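Local atomic coordinates of 2-methyl-aconitate isomerase (PDB entry 5K87), a protein that catalyses the cis-trans isomerisation of 2-methyl-aconitate in the 2-methylcitrate cycle, through which propionate is broken down. Residues A114-F119 and V139-A144. The protein carries 1 engineered substitution. Sequence-based numbering, arbitrary orientation.
Sequences AAVGAF and VRIWQA
The flat groups where V116 and G117 meet V139 and I141 are helix peptides. Methyl CD1 of I141 stands over one face of the V116–G117 peptide, nearly above the nitrogen, with CD1 4.3 Å from G117 N. V139 CG2 approaches the oxygen of the next peptide obliquely from one face, 3.9 Å from G117 O. The setting is consistent with the diaminopimelate epimerase-like fold of this clan, in which each of two similar domains wraps strands round a central helix; helix 113-122 is probably that helix in one domain, and strand 135-143 part of its wall. The two axes approach to 9.0 Å and run at 115° to each other, so the wall crosses the helix steeply instead of lying along it. Contact is confined to the V116–G117 step, and no hydrogen bond links the segments. V116 supplies the helix side chain: its CG1, set anti to the backbone N (chi1 165°), reaches I141 CD1 at 3.8 Å. The same methyl faces the fork of I141 almost evenly, with V116 CG1 4.1 Å from I141 CG1 and 4.2 Å from I141 CG2. The isoleucine chain is extended from CA to CD1 (chi2 162°), which carries its end over the helix backbone. Around this buried seam, Y91 packs on both V116 and I141, while F28, V77 and L79 of strands 24-30 and 75-81 also touch V116. The helix starts shortly after C109, the inferred proton donor/acceptor, whose side chain is about 7 Å from that of V116. At G117 the valine methyl meets bare backbone, V139 CG2 lying 4.2 Å from G117 CA.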
ATOM      1  N   ALA A 114     -13.088  11.329 -11.215  1.00 12.18           N
ATOM      2  CA  ALA A 114     -12.807  10.973 -12.610  1.00 12.85           C
ATOM      3  C   ALA A 114     -13.017   9.475 -12.863  1.00 11.95           C
ATOM      4  O   ALA A 114     -13.521   9.064 -13.911  1.00 12.75           O
ATOM      5  CB  ALA A 114     -11.385  11.369 -12.983  1.00 14.15           C
ATOM      6  N   ALA A 115     -12.603   8.653 -11.899  1.00 11.11           N
ATOM      7  CA  ALA A 115     -12.798   7.214 -11.997  1.00 11.33           C
ATOM      8  C   ALA A 115     -14.275   6.840 -11.906  1.00 11.09           C
ATOM      9  O   ALA A 115     -14.705   5.887 -12.559  1.00 11.82           O
ATOM     10  CB  ALA A 115     -11.975   6.486 -10.946  1.00 12.05           C
ATOM     11  N   VAL A 116     -15.056   7.583 -11.127  1.00 11.05           N
ATOM     12  CA  VAL A 116     -16.496   7.372 -11.075  1.00 11.86           C
ATOM     13  C   VAL A 116     -17.118   7.549 -12.457  1.00 10.89           C
ATOM     14  O   VAL A 116     -17.922   6.732 -12.898  1.00 11.76           O
ATOM     15  CB  VAL A 116     -17.153   8.334 -10.060  1.00 10.63           C
ATOM     16  CG1 VAL A 116     -18.659   8.381 -10.246  1.00 12.08           C
ATOM     17  CG2 VAL A 116     -16.780   7.928  -8.641  1.00 12.42           C
ATOM     18  N   GLY A 117     -16.730   8.619 -13.147  1.00 11.03           N
ATOM     19  CA  GLY A 117     -17.259   8.872 -14.476  1.00 12.74           C
ATOM     20  C   GLY A 117     -16.928   7.746 -15.433  1.00 11.36           C
ATOM     21  O   GLY A 117     -17.797   7.256 -16.153  1.00 12.73           O
ATOM     22  N   ALA A 118     -15.663   7.341 -15.438  1.00 11.01           N
ATOM     23  CA  ALA A 118     -15.216   6.249 -16.293  1.00 12.44           C
ATOM     24  C   ALA A 118     -15.921   4.935 -15.964  1.00 12.43           C
ATOM     25  O   ALA A 118     -16.358   4.210 -16.867  1.00 13.19           O
ATOM     26  CB  ALA A 118     -13.717   6.081 -16.194  1.00 12.34           C
ATOM     27  N   PHE A 119     -16.018   4.614 -14.673  1.00 12.37           N
ATOM     28  CA  PHE A 119     -16.639   3.364 -14.252  1.00 12.34           C
ATOM     29  C   PHE A 119     -18.095   3.321 -14.703  1.00 12.78           C
ATOM     30  O   PHE A 119     -18.577   2.299 -15.200  1.00 14.07           O
ATOM     31  CB  PHE A 119     -16.541   3.186 -12.734  1.00 12.53           C
ATOM     32  CG  PHE A 119     -17.144   1.890 -12.232  1.00 13.85           C
ATOM     33  CD1 PHE A 119     -18.522   1.757 -12.069  1.00 17.59           C
ATOM     34  CD2 PHE A 119     -16.343   0.807 -11.936  1.00 13.93           C
ATOM     35  CE1 PHE A 119     -19.078   0.562 -11.605  1.00 15.61           C
ATOM     36  CE2 PHE A 119     -16.895  -0.384 -11.467  1.00 13.98           C
ATOM     37  CZ  PHE A 119     -18.252  -0.497 -11.293  1.00 14.86           C
ATOM     38  N   VAL A 139     -20.591  13.163 -17.818  1.00 14.27           N
ATOM     39  CA  VAL A 139     -21.275  12.349 -16.822  1.00 13.78           C
ATOM     40  C   VAL A 139     -21.728  13.238 -15.678  1.00 13.74           C
ATOM     41  O   VAL A 139     -20.906  13.910 -15.038  1.00 14.70           O
ATOM     42  CB  VAL A 139     -20.360  11.232 -16.278  1.00 13.97           C
ATOM     43  CG1 VAL A 139     -21.112  10.382 -15.276  1.00 15.13           C
ATOM     44  CG2 VAL A 139     -19.849  10.370 -17.418  1.00 16.07           C
ATOM     45  N   ARG A 140     -23.031  13.237 -15.421  1.00 14.20           N
ATOM     46  CA  ARG A 140     -23.612  14.042 -14.357  1.00 15.20           C
ATOM     47  C   ARG A 140     -23.756  13.169 -13.118  1.00 13.70           C
ATOM     48  O   ARG A 140     -24.593  12.264 -13.066  1.00 14.33           O
ATOM     49  CB  ARG A 140     -24.962  14.609 -14.805  1.00 15.25           C
ATOM     50  CG  ARG A 140     -24.872  15.436 -16.102  1.00 17.52           C
ATOM     51  CD  ARG A 140     -26.238  15.629 -16.765  1.00 19.39           C
ATOM     52  NE  ARG A 140     -26.830  14.347 -17.129  1.00 20.91           N
ATOM     53  CZ  ARG A 140     -28.087  14.184 -17.529  1.00 19.93           C
ATOM     54  NH1 ARG A 140     -28.902  15.229 -17.617  1.00 25.41           N
ATOM     55  NH2 ARG A 140     -28.532  12.972 -17.826  1.00 24.50           N
ATOM     56  N   ILE A 141     -22.896  13.414 -12.138  1.00 12.87           N
ATOM     57  CA  ILE A 141     -22.810  12.553 -10.965  1.00 12.82           C
ATOM     58  C   ILE A 141     -23.576  13.163  -9.805  1.00 12.76           C
ATOM     59  O   ILE A 141     -23.377  14.331  -9.473  1.00 13.04           O
ATOM     60  CB  ILE A 141     -21.339  12.358 -10.538  1.00 11.96           C
ATOM     61  CG1 ILE A 141     -20.518  11.742 -11.675  1.00 13.62           C
ATOM     62  CG2 ILE A 141     -21.264  11.484  -9.307  1.00 12.99           C
ATOM     63  CD1 ILE A 141     -19.026  11.909 -11.515  1.00 14.41           C
ATOM     64  N   TRP A 142     -24.450  12.380  -9.191  1.00 11.84           N
ATOM     65  CA  TRP A 142     -25.070  12.763  -7.933  1.00 12.19           C
ATOM     66  C   TRP A 142     -24.211  12.200  -6.814  1.00 11.53           C
ATOM     67  O   TRP A 142     -24.126  10.982  -6.622  1.00 11.76           O
ATOM     68  CB  TRP A 142     -26.498  12.230  -7.839  1.00 12.92           C
ATOM     69  CG  TRP A 142     -27.167  12.540  -6.533  1.00 14.24           C
ATOM     70  CD1 TRP A 142     -27.575  11.641  -5.584  1.00 15.82           C
ATOM     71  CD2 TRP A 142     -27.510  13.837  -6.032  1.00 15.25           C
ATOM     72  NE1 TRP A 142     -28.154  12.305  -4.526  1.00 18.47           N
ATOM     73  CE2 TRP A 142     -28.120  13.647  -4.773  1.00 16.38           C
ATOM     74  CE3 TRP A 142     -27.357  15.138  -6.524  1.00 15.84           C
ATOM     75  CZ2 TRP A 142     -28.586  14.718  -4.005  1.00 17.50           C
ATOM     76  CZ3 TRP A 142     -27.815  16.202  -5.749  1.00 18.50           C
ATOM     77  CH2 TRP A 142     -28.425  15.978  -4.509  1.00 17.65           C
ATOM     78  N   GLN A 143     -23.539  13.098  -6.109  1.00 11.86           N
ATOM     79  CA  GLN A 143     -22.710  12.730  -4.975  1.00 12.50           C
ATOM     80  C   GLN A 143     -23.659  12.510  -3.807  1.00 12.55           C
ATOM     81  O   GLN A 143     -24.177  13.467  -3.231  1.00 13.06           O
ATOM     82  CB  GLN A 143     -21.681  13.824  -4.682  1.00 12.47           C
ATOM     83  CG  GLN A 143     -20.338  13.274  -4.210  1.00 12.08           C
ATOM     84  CD  GLN A 143     -20.498  12.364  -3.013  1.00 12.35           C
ATOM     85  OE1 GLN A 143     -21.289  12.640  -2.114  1.00 13.39           O
ATOM     86  NE2 GLN A 143     -19.772  11.252  -3.008  1.00 13.02           N
ATOM     87  N   ALA A 144     -23.910  11.247  -3.486  1.00 12.98           N
ATOM     88  CA  ALA A 144     -24.949  10.899  -2.538  1.00 13.90           C
ATOM     89  C   ALA A 144     -24.529  10.993  -1.076  1.00 13.91           C
ATOM     90  O   ALA A 144     -25.393  10.986  -0.196  1.00 17.14           O
ATOM     91  CB  ALA A 144     -25.505   9.511  -2.855  1.00 14.08           C
TER